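Local atomic coordinates of putative O-GlcNAcase nagJ (Clostridium perfringens, PDB entry 6PV5), a protein that probably removes terminal N-acetylhexosamine sugars from glycans as a family 84 glycoside hydrolase, this chain holding its N-terminal, catalytic barrel and post-catalytic helical parts. Residues D182-F186 against K187-V191; I285-A288 against E289-D293; K323-I326 against K327-G331; N505-D508 against S509-K513; I520-E523 against L524-Q528. All coordinates share one frame; numbering follows the deposited sequence.

Five short contacts follow one another along the chain and sample three parts of the enzyme. Contact 1 joins two domains, leading from the last strand of the N-terminal mixed sheet into the first strand of the eight-stranded catalytic barrel. Contacts 2 and 3 touch, their centres about 11 Å apart, on helix 274-294 and at the C-terminal end of helix 311-326 with the loop that follows; both belong to the barrel's outer layer. Contacts 4 and 5, about 10 Å apart between centres, hold the consecutive helices 501-515 and 521-544 of the separate post-catalytic helical region. The centres of contacts 2 and 4 are about 62 Å apart, on opposite sides of the chain's centre.

Contact 1: D182-F186 against K187-V191; sequences DEPSF and KMRAV
Arg-189 folds back onto Phe-186 and Pro-184 where the chain leaves the N-terminal sheet and enters the first strand, 188-192, of the catalytic beta/alpha barrel. The packed part of this turn is built round the main-chain oxygen of Phe-186. Arg-189 CG and CD both pass 3.5 Å from Phe-186 O, and the bend at chi3 (-47°) then swings the guanidinium group onto the same oxygen. That oxygen lies at the edge of the flat group, practically in its plane, and the NH1 donor lies in turn in the carbonyl plane. Pro-184 crosses the arginine side chain at about a right angle, its CB 3.5 Å from Arg-189 NH1. Further partners fix the buried guanidinium: a salt bridge from NH1 to Glu-130 and a hydrogen bond from NE to the main chain of Lys-216. The phenyl ring of Phe-186 heads elsewhere, to meet Tyr-455 and Val-431, while CB of Phe-186, where the side chain starts, remains 4.2 Å from Arg-189 CG. On the looser, solvent side stands Lys-187. Its CG sits between the backbone N and the carbonyl carbon (chi1 68°), and the extended chain carries the ammonium group away from the turn to a salt bridge with Glu-369. Back in the packed part, the hydrogen bond from Arg-189 NH1 to Phe-186 O measures 2.8 Å, with an N-H...O angle of 152°.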
# COMPACT_ATOMS: atom_id res chain seq x y z
N ASP A 182 19.37 -6.90 -4.41
CA ASP A 182 17.99 -6.60 -4.04
C ASP A 182 16.99 -7.44 -4.83
O ASP A 182 17.17 -7.68 -6.02
CB ASP A 182 17.68 -5.11 -4.22
CG ASP A 182 16.49 -4.59 -3.42
OD1 ASP A 182 16.04 -5.27 -2.46
OD2 ASP A 182 16.03 -3.48 -3.74
N GLU A 183 15.91 -7.84 -4.14
CA GLU A 183 14.82 -8.61 -4.72
C GLU A 183 13.64 -8.63 -3.74
O GLU A 183 13.81 -8.44 -2.54
CB GLU A 183 15.26 -10.05 -5.01
CG GLU A 183 15.81 -10.76 -3.78
CD GLU A 183 16.28 -12.20 -3.97
OE1 GLU A 183 16.32 -12.66 -5.13
OE2 GLU A 183 16.60 -12.85 -2.95
N PRO A 184 12.42 -8.90 -4.23
CA PRO A 184 11.21 -8.84 -3.40
C PRO A 184 10.83 -10.07 -2.59
O PRO A 184 10.94 -11.20 -3.07
CB PRO A 184 10.12 -8.64 -4.46
CG PRO A 184 10.63 -9.36 -5.70
CD PRO A 184 12.13 -9.20 -5.65
N SER A 185 10.28 -9.83 -1.38
CA SER A 185 9.69 -10.84 -0.51
C SER A 185 8.47 -11.48 -1.17
O SER A 185 8.28 -12.69 -1.08
CB SER A 185 9.30 -10.26 0.82
OG SER A 185 10.40 -9.64 1.47
N PHE A 186 7.61 -10.66 -1.77
CA PHE A 186 6.38 -11.18 -2.35
C PHE A 186 6.43 -10.94 -3.85
O PHE A 186 6.89 -9.89 -4.27
CB PHE A 186 5.13 -10.51 -1.78
CG PHE A 186 4.89 -10.70 -0.30
CD1 PHE A 186 4.03 -11.69 0.16
CD2 PHE A 186 5.51 -9.89 0.64
CE1 PHE A 186 3.82 -11.86 1.53
CE2 PHE A 186 5.30 -10.07 2.00
CZ PHE A 186 4.44 -11.05 2.44
N LYS A 187 5.95 -11.92 -4.62
CA LYS A 187 6.10 -11.88 -6.07
C LYS A 187 5.02 -11.00 -6.66
O LYS A 187 5.15 -10.52 -7.79
CB LYS A 187 6.01 -13.28 -6.69
CG LYS A 187 4.63 -13.92 -6.60
CD LYS A 187 4.53 -15.29 -7.27
CE LYS A 187 3.10 -15.80 -7.22
NZ LYS A 187 2.89 -16.98 -8.09
N MET A 188 3.91 -10.85 -5.91
CA MET A 188 2.88 -9.90 -6.28
C MET A 188 2.67 -8.91 -5.14
O MET A 188 2.38 -9.30 -4.00
CB MET A 188 1.56 -10.58 -6.64
CG MET A 188 0.70 -9.65 -7.47
SD MET A 188 -1.04 -10.07 -7.52
CE MET A 188 -1.48 -9.23 -9.03
N ARG A 189 2.87 -7.63 -5.47
CA ARG A 189 2.75 -6.49 -4.57
C ARG A 189 1.80 -5.49 -5.22
O ARG A 189 2.20 -4.78 -6.12
CB ARG A 189 4.12 -5.86 -4.32
CG ARG A 189 5.15 -6.84 -3.77
CD ARG A 189 6.60 -6.38 -3.86
NE ARG A 189 6.90 -5.84 -5.19
CZ ARG A 189 7.19 -6.57 -6.27
NH1 ARG A 189 7.21 -7.89 -6.20
NH2 ARG A 189 7.46 -5.96 -7.41
N ALA A 190 0.53 -5.50 -4.80
CA ALA A 190 -0.52 -4.87 -5.58
C ALA A 190 -1.30 -3.87 -4.72
O ALA A 190 -1.25 -3.89 -3.49
CB ALA A 190 -1.47 -5.93 -6.09
N VAL A 191 -2.07 -3.04 -5.42
CA VAL A 191 -3.16 -2.28 -4.84
C VAL A 191 -4.40 -2.70 -5.59
O VAL A 191 -4.34 -2.82 -6.81
CB VAL A 191 -2.87 -0.76 -4.95
CG1 VAL A 191 -4.03 0.11 -4.47
CG2 VAL A 191 -1.58 -0.39 -4.25

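Contact 2: I285-A288 against E289-D293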
# COMPACT_ATOMS: atom_id res chain seq x y z
N ILE A 285 -15.47 -15.96 -22.16
CA ILE A 285 -14.31 -16.06 -23.03
C ILE A 285 -14.25 -14.81 -23.91
O ILE A 285 -13.18 -14.22 -24.08
CB ILE A 285 -14.39 -17.36 -23.87
CG1 ILE A 285 -14.11 -18.58 -22.99
CG2 ILE A 285 -13.47 -17.30 -25.09
CD1 ILE A 285 -12.67 -18.70 -22.53
N ASN A 286 -15.40 -14.44 -24.49
CA ASN A 286 -15.45 -13.29 -25.38
C ASN A 286 -14.95 -12.03 -24.67
O ASN A 286 -14.00 -11.41 -25.12
CB ASN A 286 -16.84 -13.07 -25.99
CG ASN A 286 -16.86 -11.98 -27.04
OD1 ASN A 286 -15.98 -11.90 -27.91
ND2 ASN A 286 -17.87 -11.12 -26.99
N LYS A 287 -15.60 -11.68 -23.54
CA LYS A 287 -15.20 -10.52 -22.76
C LYS A 287 -13.69 -10.52 -22.54
O LYS A 287 -13.01 -9.52 -22.77
CB LYS A 287 -15.95 -10.50 -21.42
CG LYS A 287 -15.70 -9.25 -20.58
CD LYS A 287 -15.80 -7.95 -21.35
CE LYS A 287 -15.83 -6.73 -20.44
NZ LYS A 287 -17.01 -6.78 -19.54
N ALA A 288 -13.15 -11.67 -22.14
CA ALA A 288 -11.73 -11.72 -21.86
C ALA A 288 -10.92 -11.42 -23.13
O ALA A 288 -9.79 -10.94 -23.03
CB ALA A 288 -11.36 -13.06 -21.26
N GLU A 289 -11.48 -11.77 -24.30
CA GLU A 289 -10.80 -11.59 -25.58
C GLU A 289 -10.69 -10.10 -25.93
O GLU A 289 -9.62 -9.62 -26.31
CB GLU A 289 -11.54 -12.32 -26.71
CG GLU A 289 -11.61 -13.84 -26.56
CD GLU A 289 -10.48 -14.63 -27.20
OE1 GLU A 289 -9.48 -14.01 -27.63
OE2 GLU A 289 -10.60 -15.88 -27.26
N THR A 290 -11.82 -9.40 -25.79
CA THR A 290 -11.89 -7.95 -25.83
C THR A 290 -10.72 -7.37 -25.03
O THR A 290 -9.86 -6.70 -25.58
CB THR A 290 -13.18 -7.47 -25.17
OG1 THR A 290 -14.26 -8.12 -25.84
CG2 THR A 290 -13.36 -5.97 -25.18
N LEU A 291 -10.69 -7.70 -23.74
CA LEU A 291 -9.76 -7.08 -22.81
C LEU A 291 -8.34 -7.43 -23.24
O LEU A 291 -7.42 -6.62 -23.09
CB LEU A 291 -10.11 -7.59 -21.41
CG LEU A 291 -11.50 -7.17 -20.95
CD1 LEU A 291 -12.14 -8.21 -20.04
CD2 LEU A 291 -11.46 -5.79 -20.31
N TYR A 292 -8.17 -8.65 -23.78
CA TYR A 292 -6.87 -9.03 -24.29
C TYR A 292 -6.46 -8.08 -25.41
O TYR A 292 -5.29 -7.69 -25.49
CB TYR A 292 -6.81 -10.49 -24.76
CG TYR A 292 -5.43 -10.92 -25.18
CD1 TYR A 292 -4.52 -11.37 -24.23
CD2 TYR A 292 -5.00 -10.84 -26.50
CE1 TYR A 292 -3.24 -11.75 -24.58
CE2 TYR A 292 -3.72 -11.22 -26.87
CZ TYR A 292 -2.83 -11.66 -25.90
OH TYR A 292 -1.56 -12.04 -26.21
N ASP A 293 -7.44 -7.72 -26.25
CA ASP A 293 -7.22 -6.85 -27.40
C ASP A 293 -6.78 -5.46 -26.95
O ASP A 293 -5.94 -4.85 -27.61
CB ASP A 293 -8.45 -6.78 -28.31
CG ASP A 293 -8.74 -8.09 -29.04
OD1 ASP A 293 -7.78 -8.83 -29.33
OD2 ASP A 293 -9.94 -8.37 -29.28
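Within the beta-alpha-beta unit of strand 259-264, helix 274-294 and strand 298-302, Lys-287 and Leu-291 meet one helical turn apart. The aliphatic part of the lysine slants across the leucine: Lys-287 CG is 3.7 Å from Leu-291 CD1, and CD and CE follow past the same methyl. Bends at chi2 (47°) and chi4 let the chain hug the leucine before NZ reaches the main-chain oxygens of Tyr-229, Trp-234 and Glu-236, three acceptors for one ammonium group. On another flank of the helix Ile-285 and Glu-289 run next to each other in the same direction. Here Ile-285 CG2 is 3.9 Å from Glu-289 OE2, while Glu-289 CG packs closely on Ile-285 O at 3.0 Å. The kink at chi2 (-91°) turns the carboxylate toward its salt bridge with Lys-329. Asn-286 O is shared: it accepts the backbone N of Thr-290 at 3.0 Å and, weakly, both Thr-290 OG1 at 3.4 Å and Glu-289 N. Ala-288 packs against Phe-321 and Phe-325 of helix 311-326 and Phe-299 of strand 298-302. Such a helix, with one flank on the strands and others on neighbouring helices and loops, is typical of the outer layer of a TIM barrel.

Contact 3: K323-I326 against K327-G331; sequences KEFI and KNKEG
Lys-329 doubles back over Phe-325 just beyond the end of helix 311-326, and a CH-pi contact carries this turn. Lys-329 CG stands 3.9 Å from the centroid of the phenyl ring and only 13° off its normal, over the middle of one face. The bend at chi2 (-85°) then carries the chain across the ring, bringing Lys-329 CE to 3.9 Å from Phe-325 CE1. The same aromatic ring meets Phe-299 edge-to-face and also touches Phe-321, and Ile-285 of helix 274-294 packs on the phenylalanine as well. Apolar packing continues at buried Ile-326, which rests on Val-332 and Leu-335. Among the hydrogen bonds, the side-chain one joins two exposed lysines. Lys-327 and Lys-323 are stretched out as neighbours with a common heading, and Lys-327 NZ curls round to Lys-323 O at 3.1 Å, tilted 32° from the carbonyl plane. Lys-327 CG lies 3.0 Å from Lys-323 O. The two ammonium nitrogens, Lys-323 NZ and Lys-327 NZ, are 4.7 Å apart, so their like charges probably repel somewhat. Backbone bonds are all weak: Phe-325 O receives Asn-328 N at 3.3 Å and Lys-329 N at 3.2 Å, while Ile-326 O takes a second, longer share of Lys-329 N. Divided bonds of this sort, following a wider pi-type turn, are consistent with a helix unwinding at its C-terminal end, here on the helix that leads to the fifth strand of the TIM barrel.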
# COMPACT_ATOMS: atom_id res chain seq x y z
N LYS A 323 -7.75 -23.08 -18.42
CA LYS A 323 -7.34 -24.06 -19.41
C LYS A 323 -7.55 -23.50 -20.82
O LYS A 323 -6.64 -23.54 -21.63
CB LYS A 323 -8.10 -25.38 -19.19
CG LYS A 323 -7.63 -26.54 -20.06
CD LYS A 323 -8.46 -27.81 -19.88
CE LYS A 323 -8.05 -28.94 -20.80
NZ LYS A 323 -8.42 -28.69 -22.21
N GLU A 324 -8.75 -22.97 -21.08
CA GLU A 324 -9.20 -22.66 -22.43
C GLU A 324 -8.91 -21.21 -22.83
O GLU A 324 -9.09 -20.85 -23.99
CB GLU A 324 -10.68 -23.04 -22.60
CG GLU A 324 -10.96 -24.49 -22.26
CD GLU A 324 -12.37 -25.01 -22.51
OE1 GLU A 324 -13.28 -24.21 -22.76
OE2 GLU A 324 -12.55 -26.24 -22.43
N PHE A 325 -8.42 -20.38 -21.88
CA PHE A 325 -8.05 -18.99 -22.15
C PHE A 325 -6.63 -18.72 -21.65
O PHE A 325 -5.74 -18.46 -22.46
CB PHE A 325 -9.10 -17.98 -21.65
CG PHE A 325 -8.74 -16.55 -21.96
CD1 PHE A 325 -9.17 -15.95 -23.14
CD2 PHE A 325 -7.89 -15.82 -21.13
CE1 PHE A 325 -8.79 -14.65 -23.45
CE2 PHE A 325 -7.51 -14.53 -21.45
CZ PHE A 325 -7.97 -13.94 -22.60
N ILE A 326 -6.41 -18.77 -20.33
CA ILE A 326 -5.16 -18.31 -19.75
C ILE A 326 -3.95 -18.95 -20.45
O ILE A 326 -3.05 -18.24 -20.90
CB ILE A 326 -5.08 -18.56 -18.23
CG1 ILE A 326 -6.11 -17.74 -17.44
CG2 ILE A 326 -3.65 -18.35 -17.73
CD1 ILE A 326 -5.79 -16.27 -17.29
N LYS A 327 -3.88 -20.28 -20.45
CA LYS A 327 -2.62 -20.93 -20.81
C LYS A 327 -2.29 -20.82 -22.30
O LYS A 327 -1.12 -20.92 -22.66
CB LYS A 327 -2.58 -22.38 -20.34
CG LYS A 327 -3.85 -23.17 -20.63
CD LYS A 327 -3.76 -24.61 -20.13
CE LYS A 327 -3.47 -25.62 -21.22
NZ LYS A 327 -4.68 -25.91 -22.04
N ASN A 328 -3.31 -20.62 -23.16
CA ASN A 328 -3.13 -20.56 -24.61
C ASN A 328 -2.87 -19.15 -25.12
O ASN A 328 -2.47 -18.99 -26.27
CB ASN A 328 -4.33 -21.09 -25.40
CG ASN A 328 -4.53 -22.58 -25.24
OD1 ASN A 328 -3.58 -23.32 -24.99
ND2 ASN A 328 -5.77 -23.03 -25.37
N LYS A 329 -3.14 -18.12 -24.32
CA LYS A 329 -2.95 -16.74 -24.77
C LYS A 329 -1.56 -16.28 -24.38
O LYS A 329 -1.13 -16.52 -23.25
CB LYS A 329 -4.00 -15.84 -24.12
CG LYS A 329 -5.39 -15.96 -24.72
CD LYS A 329 -5.51 -15.08 -25.92
CE LYS A 329 -6.75 -15.38 -26.73
NZ LYS A 329 -7.06 -14.23 -27.62
N GLU A 330 -0.84 -15.64 -25.31
CA GLU A 330 0.57 -15.34 -25.07
C GLU A 330 0.66 -14.15 -24.12
O GLU A 330 -0.11 -13.20 -24.25
CB GLU A 330 1.33 -15.04 -26.36
N GLY A 331 1.60 -14.23 -23.17
CA GLY A 331 1.86 -13.17 -22.21
C GLY A 331 0.78 -13.03 -21.13
O GLY A 331 0.88 -12.13 -20.30

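Contact 4: N505-D508 against S509-K513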
# COMPACT_ATOMS: atom_id res chain seq x y z
N ASN A 505 -0.90 5.98 27.25
CA ASN A 505 -0.29 5.49 28.47
C ASN A 505 -0.24 6.61 29.50
O ASN A 505 -0.52 6.38 30.67
CB ASN A 505 1.08 4.87 28.22
CG ASN A 505 0.92 3.53 27.56
OD1 ASN A 505 0.06 2.74 27.97
ND2 ASN A 505 1.73 3.26 26.56
N THR A 506 0.10 7.82 29.05
CA THR A 506 0.17 8.99 29.92
C THR A 506 -1.17 9.21 30.62
O THR A 506 -1.19 9.42 31.83
CB THR A 506 0.66 10.22 29.15
OG1 THR A 506 1.99 9.91 28.74
CG2 THR A 506 0.70 11.47 30.00
N ILE A 507 -2.27 9.11 29.86
CA ILE A 507 -3.61 9.32 30.40
C ILE A 507 -3.95 8.20 31.39
O ILE A 507 -4.39 8.47 32.50
CB ILE A 507 -4.64 9.50 29.26
CG1 ILE A 507 -4.44 10.86 28.60
CG2 ILE A 507 -6.08 9.31 29.75
CD1 ILE A 507 -4.92 10.94 27.16
N ASP A 508 -3.76 6.94 30.99
CA ASP A 508 -4.15 5.81 31.82
C ASP A 508 -3.44 5.89 33.17
O ASP A 508 -4.01 5.56 34.22
CB ASP A 508 -3.86 4.49 31.09
CG ASP A 508 -4.76 4.24 29.88
OD1 ASP A 508 -5.82 4.92 29.78
OD2 ASP A 508 -4.42 3.36 29.04
N SER A 509 -2.17 6.32 33.12
CA SER A 509 -1.31 6.48 34.28
C SER A 509 -1.78 7.68 35.11
O SER A 509 -1.79 7.62 36.34
CB SER A 509 0.15 6.59 33.83
OG SER A 509 0.93 7.39 34.71
N LEU A 510 -2.20 8.75 34.43
CA LEU A 510 -2.70 9.94 35.09
C LEU A 510 -3.90 9.57 35.95
O LEU A 510 -3.97 9.98 37.12
CB LEU A 510 -3.04 11.00 34.04
CG LEU A 510 -3.64 12.31 34.54
CD1 LEU A 510 -3.23 13.44 33.62
CD2 LEU A 510 -5.15 12.25 34.63
N TRP A 511 -4.84 8.80 35.39
CA TRP A 511 -6.09 8.55 36.09
C TRP A 511 -5.88 7.75 37.37
O TRP A 511 -6.63 7.92 38.32
CB TRP A 511 -7.17 7.92 35.20
CG TRP A 511 -7.78 8.89 34.23
CD1 TRP A 511 -7.91 8.72 32.88
CD2 TRP A 511 -8.35 10.17 34.54
NE1 TRP A 511 -8.53 9.81 32.33
CE2 TRP A 511 -8.80 10.72 33.31
CE3 TRP A 511 -8.54 10.92 35.72
CZ2 TRP A 511 -9.42 11.98 33.25
CZ3 TRP A 511 -9.12 12.16 35.65
CH2 TRP A 511 -9.56 12.68 34.42
N GLU A 512 -4.88 6.86 37.36
CA GLU A 512 -4.57 6.05 38.53
C GLU A 512 -4.03 6.95 39.64
O GLU A 512 -4.44 6.84 40.79
CB GLU A 512 -3.52 4.98 38.19
CG GLU A 512 -4.06 3.82 37.37
CD GLU A 512 -4.64 2.68 38.19
OE1 GLU A 512 -3.93 2.17 39.08
OE2 GLU A 512 -5.80 2.29 37.91
N LYS A 513 -3.12 7.87 39.29
CA LYS A 513 -2.55 8.82 40.23
C LYS A 513 -3.61 9.78 40.76
O LYS A 513 -3.59 10.17 41.92
CB LYS A 513 -1.40 9.59 39.57
CG LYS A 513 -0.17 8.73 39.31
CD LYS A 513 0.95 9.45 38.59
CE LYS A 513 2.03 8.47 38.16
NZ LYS A 513 3.20 9.17 37.60
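Ile-507 lays its CG2 methyl alongside the pyrrole part of Trp-511, one turn further on in helix 501-515. The two side chains point the same way. In the isoleucine a chi1 of -72° sets CG2 trans to the backbone N, where it meets the indole; the tryptophan has its CG trans to the carbonyl carbon (chi1 -74°). Ile-507 CG2 thus comes to 3.6 Å from Trp-511 NE1 and 3.7 Å from its CD1. Leu-510 takes another common setting, CG trans to the backbone N (chi1 178°), and brings its CD2 methyl 3.7 Å above the plane of the Trp-511 ring, displaced toward the rim. The indole is therefore touched by two aliphatic branches, and it also engages Lys-618 in a cation-pi contact and Trp-514 edge-to-face. This helix belongs to the helical region that follows the catalytic barrel; it runs roughly antiparallel, at a slant, to helix 521-544, and Leu-510 packs against Leu-524 and Leu-527 there, whereas Ile-507 faces Val-611 and Phe-615. Toward helix 521-544, Ser-509 makes a weak hydrogen bond through its hydroxyl to Glu-523, while Ser-509 CB sits 3.2 Å from Asn-505 O. Glu-512 CG lies 3.6 Å from Asp-508 O, and beyond it the chain bends at chi2. Asp-508 itself turns to a salt bridge with Lys-504, while the main-chain N of Trp-511 binds Ile-507 O at 2.9 Å.

Contact 5: I520-E523 against L524-Q528; sequences ISLE and LSNLQ
Four successive i to i+4 backbone bonds start helix 521-544, from Leu-524 N to Ile-520 O (2.9 Å, N-H...O angle 170°) through to Leu-527 N to Glu-523 O (2.8 Å). Ile-520 occupies the N-cap position, and its side chain packs against Leu-524. With chi1 at 51° its CG1 leans toward the leucine, and the extended chi2 carries CD1 on to the fork: Ile-520 CD1 is 3.9 Å from Leu-524 CG and touches both methyls beyond. Leu-524 CG also rests on Ile-520 O at 3.4 Å. On the exposed side Leu-522 and Asn-526 meet more loosely, Leu-522 CG lying 4.0 Å from Asn-526 ND2. That amide nitrogen also comes within 3.4 Å of Leu-522 O, but the angle is too poor for a hydrogen bond, and the oxygen is taken instead by the backbone N of Asn-526. Ser-521, in the first turn, bonds through its hydroxyl to Asp-519, just ahead of the N-cap. Glu-523 is buried. Its chain is bent at chi2 (86°), and its carboxylate forms a salt bridge with Lys-513, which probably stabilises the buried group. Leu-527 sits one turn further along the helix, its CG 3.3 Å from Glu-523 O. Through these residues the helix packs on two others: Ile-520 on Trp-514 and Leu-527 on Thr-506 of helix 501-515, and Leu-524 on Gln-576 and Leu-527 on Ile-572 of helix 548-579.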
# COMPACT_ATOMS: atom_id res chain seq x y z
N ILE A 520 0.43 15.03 39.66
CA ILE A 520 0.29 14.58 38.28
C ILE A 520 0.90 15.61 37.34
O ILE A 520 0.56 15.63 36.16
CB ILE A 520 -1.17 14.27 37.92
CG1 ILE A 520 -2.11 15.43 38.27
CG2 ILE A 520 -1.63 12.96 38.53
CD1 ILE A 520 -3.42 15.40 37.54
N SER A 521 1.83 16.41 37.87
CA SER A 521 2.43 17.55 37.19
C SER A 521 3.16 17.13 35.92
O SER A 521 3.04 17.81 34.91
CB SER A 521 3.37 18.31 38.10
OG SER A 521 2.75 18.51 39.35
N LEU A 522 3.94 16.05 36.00
CA LEU A 522 4.72 15.59 34.86
C LEU A 522 3.79 15.16 33.72
O LEU A 522 4.05 15.47 32.57
CB LEU A 522 5.62 14.44 35.33
CG LEU A 522 6.29 13.65 34.20
CD1 LEU A 522 7.35 14.49 33.50
CD2 LEU A 522 6.87 12.34 34.71
N GLU A 523 2.70 14.47 34.05
CA GLU A 523 1.71 14.01 33.08
C GLU A 523 0.96 15.19 32.48
O GLU A 523 0.81 15.27 31.26
CB GLU A 523 0.69 13.08 33.73
CG GLU A 523 1.20 11.67 33.93
CD GLU A 523 1.97 11.43 35.23
OE1 GLU A 523 2.20 12.41 35.99
OE2 GLU A 523 2.31 10.27 35.48
N LEU A 524 0.51 16.12 33.33
CA LEU A 524 -0.17 17.32 32.85
C LEU A 524 0.74 18.10 31.91
O LEU A 524 0.31 18.57 30.85
CB LEU A 524 -0.62 18.18 34.04
CG LEU A 524 -1.85 17.65 34.78
CD1 LEU A 524 -2.49 18.76 35.61
CD2 LEU A 524 -2.87 17.08 33.80
N SER A 525 2.01 18.22 32.31
CA SER A 525 3.02 18.87 31.49
C SER A 525 3.17 18.16 30.15
O SER A 525 3.22 18.81 29.13
CB SER A 525 4.34 18.93 32.24
OG SER A 525 5.29 19.69 31.50
N ASN A 526 3.23 16.82 30.17
CA ASN A 526 3.40 16.01 28.97
C ASN A 526 2.19 16.21 28.06
O ASN A 526 2.36 16.47 26.87
CB ASN A 526 3.52 14.52 29.31
CG ASN A 526 4.92 14.13 29.72
OD1 ASN A 526 5.89 14.83 29.41
ND2 ASN A 526 5.05 13.00 30.40
N LEU A 527 0.98 16.12 28.64
CA LEU A 527 -0.24 16.29 27.88
C LEU A 527 -0.32 17.69 27.29
O LEU A 527 -0.69 17.84 26.13
CB LEU A 527 -1.44 15.97 28.78
CG LEU A 527 -1.62 14.50 29.12
CD1 LEU A 527 -2.89 14.29 29.95
CD2 LEU A 527 -1.64 13.65 27.85
N GLN A 528 0.08 18.71 28.06
CA GLN A 528 -0.00 20.09 27.60
C GLN A 528 0.86 20.34 26.37
O GLN A 528 0.47 21.10 25.48
CB GLN A 528 0.40 21.08 28.70
CG GLN A 528 0.18 22.52 28.29
CD GLN A 528 0.40 23.42 29.48
OE1 GLN A 528 -0.55 23.85 30.14
NE2 GLN A 528 1.66 23.67 29.79